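PDB 3IHV: SusD homolog from Bacteroides thetaiotaomicron VPI-5482, which probably binds glycans at the cell surface as an outer-membrane lipoprotein of the SusD family, handing them to a partner transporter. Local coordinates for residues 455-458 with 459-463; 468-471 with 472-476. All blocks are in the same frame, centred on the assembly; numbering follows the deposited sequence.

Contact 1. Residues 455-458 with 459-463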
loop_
_atom_site.group_PDB
_atom_site.type_symbol
_atom_site.label_atom_id
_atom_site.label_comp_id
_atom_site.label_asym_id
_atom_site.label_seq_id
_atom_site.Cartn_x
_atom_site.Cartn_y
_atom_site.Cartn_z
ATOM N N VAL A 455 17.505 -2.176 -7.984
ATOM C CA VAL A 455 16.076 -1.796 -8.061
ATOM C C VAL A 455 15.321 -2.278 -6.826
ATOM O O VAL A 455 14.479 -1.559 -6.271
ATOM C CB VAL A 455 15.357 -2.317 -9.311
ATOM C CG1 VAL A 455 13.902 -1.740 -9.369
ATOM C CG2 VAL A 455 16.085 -1.959 -10.567
ATOM N N ARG A 456 15.645 -3.471 -6.358
ATOM C CA ARG A 456 15.005 -3.987 -5.137
ATOM C C ARG A 456 15.301 -3.085 -3.921
ATOM O O ARG A 456 14.402 -2.786 -3.110
ATOM C CB ARG A 456 15.389 -5.448 -4.924
ATOM C CG ARG A 456 14.848 -6.326 -6.043
ATOM C CD ARG A 456 15.126 -7.797 -5.825
ATOM N NE ARG A 456 14.422 -8.665 -6.777
ATOM C CZ ARG A 456 14.455 -9.996 -6.741
ATOM N NH1 ARG A 456 15.142 -10.641 -5.783
ATOM N NH2 ARG A 456 13.802 -10.698 -7.652
ATOM N N LYS A 457 16.539 -2.571 -3.845
ATOM C CA LYS A 457 16.915 -1.644 -2.794
ATOM C C LYS A 457 16.218 -0.287 -2.961
ATOM O O LYS A 457 15.726 0.329 -1.977
ATOM C CB LYS A 457 18.447 -1.455 -2.768
ATOM C CG LYS A 457 18.909 -0.589 -1.632
ATOM C CD LYS A 457 20.454 -0.594 -1.490
ATOM C CE LYS A 457 21.101 0.139 -2.619
ATOM N NZ LYS A 457 22.539 0.320 -2.327
ATOM N N GLU A 458 16.166 0.196 -4.201
ATOM C CA GLU A 458 15.546 1.509 -4.471
ATOM C C GLU A 458 14.107 1.537 -4.011
ATOM O O GLU A 458 13.619 2.558 -3.537
ATOM C CB GLU A 458 15.651 1.859 -5.957
ATOM C CG GLU A 458 15.347 3.283 -6.228
ATOM C CD GLU A 458 16.381 4.226 -5.617
ATOM O OE1 GLU A 458 17.577 3.840 -5.552
ATOM O OE2 GLU A 458 15.992 5.343 -5.200
ATOM N N ARG A 459 13.402 0.412 -4.161
ATOM C CA ARG A 459 12.032 0.317 -3.690
ATOM C C ARG A 459 11.914 0.586 -2.198
ATOM O O ARG A 459 10.936 1.237 -1.756
ATOM C CB ARG A 459 11.400 -1.033 -4.070
ATOM C CG ARG A 459 11.205 -1.188 -5.591
ATOM C CD ARG A 459 10.452 -2.462 -5.923
ATOM N NE ARG A 459 9.051 -2.415 -5.489
ATOM C CZ ARG A 459 8.098 -1.710 -6.092
ATOM N NH1 ARG A 459 8.343 -0.954 -7.178
ATOM N NH2 ARG A 459 6.889 -1.707 -5.563
ATOM N N SER A 460 12.898 0.125 -1.414
ATOM C CA SER A 460 12.899 0.439 0.009
ATOM C C SER A 460 13.133 1.920 0.231
ATOM O O SER A 460 12.420 2.539 1.023
ATOM C CB SER A 460 13.900 -0.428 0.781
ATOM O OG SER A 460 15.239 -0.043 0.577
ATOM N N TYR A 461 14.097 2.524 -0.472
ATOM C CA TYR A 461 14.393 3.963 -0.312
ATOM C C TYR A 461 13.282 4.873 -0.816
ATOM O O TYR A 461 13.043 5.948 -0.234
ATOM C CB TYR A 461 15.734 4.333 -0.963
ATOM C CG TYR A 461 16.959 3.643 -0.356
ATOM C CD1 TYR A 461 16.958 3.146 0.950
ATOM C CD2 TYR A 461 18.157 3.621 -1.039
ATOM C CE1 TYR A 461 18.089 2.584 1.510
ATOM C CE2 TYR A 461 19.306 3.086 -0.474
ATOM C CZ TYR A 461 19.264 2.569 0.796
ATOM O OH TYR A 461 20.407 2.032 1.343
ATOM N N GLU A 462 12.561 4.425 -1.847
ATOM C CA GLU A 462 11.513 5.262 -2.397
ATOM C C GLU A 462 10.177 5.126 -1.683
ATOM O O GLU A 462 9.471 6.131 -1.449
ATOM C CB GLU A 462 11.315 4.944 -3.888
ATOM C CG GLU A 462 10.233 5.803 -4.551
ATOM C CD GLU A 462 10.490 7.310 -4.492
ATOM O OE1 GLU A 462 11.677 7.759 -4.322
ATOM O OE2 GLU A 462 9.483 8.067 -4.564
ATOM N N LEU A 463 9.831 3.891 -1.340
ATOM C CA LEU A 463 8.484 3.545 -0.894
ATOM C C LEU A 463 8.359 3.041 0.551
ATOM O O LEU A 463 7.321 2.507 0.922
ATOM C CB LEU A 463 7.963 2.447 -1.839
ATOM C CG LEU A 463 7.970 2.772 -3.326
ATOM C CD1 LEU A 463 7.769 1.470 -4.142
ATOM C CD2 LEU A 463 6.904 3.761 -3.651
HETATM O O HOH W 1 22.572 2.272 -0.034
#
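Lys457 O is gripped from the next turn of the helix by Ser460 OG at 2.6 Å and by Tyr461 N at 3.1 Å. The hydroxyl donates to a lone pair of Lys457 O, in the carbonyl plane, while the amide makes the ordinary i to i+4 bond with an N-H...O angle of 160°. In Ser460, chi1 of 75° sets OG between its own backbone N and carbonyl carbon, where it can reach back to the carbonyl three residues earlier. Flanking bonds of the same helix run from Arg459 N to Val455 O and, at 2.7 Å, from Glu462 N to Glu458 O.

A water joins the far ends of Lys457 and Tyr461, accepting from Lys457 NZ at 3.0 Å and lying 2.6 Å from Tyr461 OH, in the plane of the ring. Below this bridge Lys457 CG lies over one ring face, 4.2 Å from the centroid, a CH-pi contact. CD passes the CE2 and CZ rim, and the bend at chi3 (70°) then sets Lys457 CE 4.1 Å from Tyr461 CE2 and takes NZ on toward the water. Tyr461 also stacks with Trp312.

On the buried flank, Glu458 OE2 and Glu462 OE1 lie 5.0 Å apart. Both glutamates bridge to Arg320, Glu458 also to Arg427, Glu462 also to Arg396 and Arg429; this arginine cluster probably offsets the repulsion between the two carboxylates.

Contact 2. Residues 468-471 with 472-476; sequences HRRQ and DLIRW
Backbone bonds from Asp472 N to His468 O and from Leu473 N to Arg469 O, the latter 2.8 Å, open the i to i+4 ladder of the short helix 469-475, part of the alpha-helical framework of this SusD-family protein. Asp472 and Arg469 are joined through a water that donates to Asp472 OD2 at 2.8 Å and accepts from Arg469 NH1, in the guanidinium plane. Arg469 also forms a salt bridge with Asp50. Its chain, bent at chi2 (62°), brings NE to 4.1 Å from Leu473 CD2.

The other carboxylate oxygen, Asp472 OD1, takes both Arg475 NE, at 2.8 Å, and Arg475 NH2. This side-on salt bridge lies in the guanidinium plane; NE meets OD1 on its anti side, somewhat out of the carboxylate plane, and NH2 from well above the same face. Arg475 NH2 has a further salt bridge to Glu406. An asparagine in place of Asp472 would probably weaken the hold on Arg475 and on Arg459, the outside salt-bridge partner of OD2, by removing the negative charge between them.

On another side of the helix, Ile474 CD1 packs 4.0 Å from Arg470 CG and also meets Gln471 OE1. Arg469, from the first turn, reaches along the helix to Trp476, their planes standing 87° apart: Arg469 NH1 lies in the indole plane at its edge, 3.7 Å from Trp476 CZ3.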
loop_
_atom_site.group_PDB
_atom_site.type_symbol
_atom_site.label_atom_id
_atom_site.label_comp_id
_atom_site.label_asym_id
_atom_site.label_seq_id
_atom_site.Cartn_x
_atom_site.Cartn_y
_atom_site.Cartn_z
ATOM N N HIS A 468 4.360 -1.832 0.694
ATOM C CA HIS A 468 4.794 -2.687 -0.410
ATOM C C HIS A 468 5.889 -3.669 -0.106
ATOM O O HIS A 468 6.071 -4.655 -0.838
ATOM C CB HIS A 468 5.290 -1.796 -1.573
ATOM C CG HIS A 468 4.318 -0.720 -1.917
ATOM N ND1 HIS A 468 3.031 -0.997 -2.352
ATOM C CD2 HIS A 468 4.386 0.618 -1.740
ATOM C CE1 HIS A 468 2.371 0.142 -2.478
ATOM N NE2 HIS A 468 3.172 1.135 -2.118
ATOM N N ARG A 469 6.646 -3.435 0.952
ATOM C CA ARG A 469 7.841 -4.237 1.130
ATOM C C ARG A 469 7.601 -5.735 1.288
ATOM O O ARG A 469 8.265 -6.567 0.657
ATOM C CB ARG A 469 8.684 -3.692 2.282
ATOM C CG ARG A 469 10.049 -4.369 2.385
ATOM C CD ARG A 469 10.870 -4.123 1.145
ATOM N NE ARG A 469 12.277 -4.483 1.278
ATOM C CZ ARG A 469 13.158 -4.247 0.314
ATOM N NH1 ARG A 469 12.769 -3.699 -0.833
ATOM N NH2 ARG A 469 14.433 -4.588 0.471
ATOM N N ARG A 470 6.687 -6.084 2.177
ATOM C CA ARG A 470 6.409 -7.503 2.402
ATOM C C ARG A 470 5.907 -8.195 1.148
ATOM O O ARG A 470 6.390 -9.292 0.777
ATOM C CB ARG A 470 5.434 -7.639 3.547
ATOM C CG ARG A 470 5.146 -9.079 3.947
ATOM C CD ARG A 470 4.571 -9.127 5.342
ATOM N NE ARG A 470 4.042 -10.451 5.635
ATOM C CZ ARG A 470 3.825 -10.960 6.837
ATOM N NH1 ARG A 470 4.056 -10.259 7.927
ATOM N NH2 ARG A 470 3.316 -12.183 6.939
ATOM N N GLN A 471 4.947 -7.580 0.440
ATOM C CA GLN A 471 4.489 -8.245 -0.795
ATOM C C GLN A 471 5.559 -8.310 -1.882
ATOM O O GLN A 471 5.558 -9.249 -2.676
ATOM C CB GLN A 471 3.202 -7.617 -1.320
ATOM C CG GLN A 471 2.032 -7.756 -0.396
ATOM C CD GLN A 471 1.637 -9.187 -0.156
ATOM O OE1 GLN A 471 1.450 -9.600 0.996
ATOM N NE2 GLN A 471 1.605 -9.980 -1.225
ATOM N N ASP A 472 6.469 -7.330 -1.898
ATOM C CA ASP A 472 7.604 -7.337 -2.821
ATOM C C ASP A 472 8.508 -8.516 -2.468
ATOM O O ASP A 472 8.824 -9.304 -3.329
ATOM C CB ASP A 472 8.389 -6.020 -2.760
ATOM C CG ASP A 472 7.732 -4.871 -3.578
ATOM O OD1 ASP A 472 6.923 -5.149 -4.479
ATOM O OD2 ASP A 472 8.040 -3.690 -3.305
ATOM N N LEU A 473 8.901 -8.628 -1.181
ATOM C CA LEU A 473 9.748 -9.753 -0.757
ATOM C C LEU A 473 9.119 -11.100 -1.134
ATOM O O LEU A 473 9.790 -12.021 -1.637
ATOM C CB LEU A 473 10.026 -9.675 0.759
ATOM C CG LEU A 473 10.882 -8.499 1.255
ATOM C CD1 LEU A 473 10.965 -8.482 2.807
ATOM C CD2 LEU A 473 12.289 -8.501 0.641
ATOM N N ILE A 474 7.805 -11.182 -0.960
ATOM C CA ILE A 474 7.053 -12.373 -1.306
ATOM C C ILE A 474 7.092 -12.644 -2.816
ATOM O O ILE A 474 7.446 -13.739 -3.227
ATOM C CB ILE A 474 5.588 -12.319 -0.754
ATOM C CG1 ILE A 474 5.623 -12.443 0.766
ATOM C CG2 ILE A 474 4.758 -13.468 -1.349
ATOM C CD1 ILE A 474 4.334 -12.179 1.488
ATOM N N ARG A 475 6.781 -11.655 -3.657
ATOM C CA ARG A 475 6.792 -11.922 -5.093
ATOM C C ARG A 475 8.216 -12.214 -5.612
ATOM O O ARG A 475 8.399 -12.917 -6.621
ATOM C CB ARG A 475 6.108 -10.791 -5.858
ATOM C CG ARG A 475 6.887 -9.478 -5.877
ATOM C CD ARG A 475 6.085 -8.381 -6.575
ATOM N NE ARG A 475 6.797 -7.103 -6.540
ATOM C CZ ARG A 475 7.697 -6.715 -7.431
ATOM N NH1 ARG A 475 7.971 -7.464 -8.465
ATOM N NH2 ARG A 475 8.288 -5.547 -7.303
ATOM N N TRP A 476 9.225 -11.703 -4.892
ATOM C CA TRP A 476 10.606 -12.013 -5.211
ATOM C C TRP A 476 11.049 -13.382 -4.713
ATOM O O TRP A 476 12.123 -13.816 -5.075
ATOM C CB TRP A 476 11.566 -10.947 -4.671
ATOM C CG TRP A 476 11.371 -9.559 -5.270
ATOM C CD1 TRP A 476 10.938 -9.281 -6.525
ATOM C CD2 TRP A 476 11.571 -8.295 -4.622
ATOM N NE1 TRP A 476 10.866 -7.936 -6.713
ATOM C CE2 TRP A 476 11.287 -7.303 -5.564
ATOM C CE3 TRP A 476 12.044 -7.914 -3.367
ATOM C CZ2 TRP A 476 11.362 -5.956 -5.271
ATOM C CZ3 TRP A 476 12.130 -6.552 -3.071
ATOM C CH2 TRP A 476 11.794 -5.593 -4.018
HETATM O O HOH W 2 10.114 -2.917 -1.640
#

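How the contacts relate
Two consecutive helices carry the contacts: contact 1 lies within helix 448-463, and contact 2 follows on helix 469-475 and the residues at its ends, all within the SusD-family part of the chain. Their centres are about 11 Å apart, and side chains join them directly. Arg459 NE forms a salt bridge with Asp472 OD2 at 2.7 Å, while Arg469 NH1 probably bonds to Arg456 O. Trp476 adds packing between the helices, its ring meeting the CD atom of Arg459 and engaging Arg456 in a cation-pi contact. As a worked example, the pair illustrates how local i to i+4 order within each helix presents charged and aromatic groups that fasten successive helices together in a largely buried part of the protein.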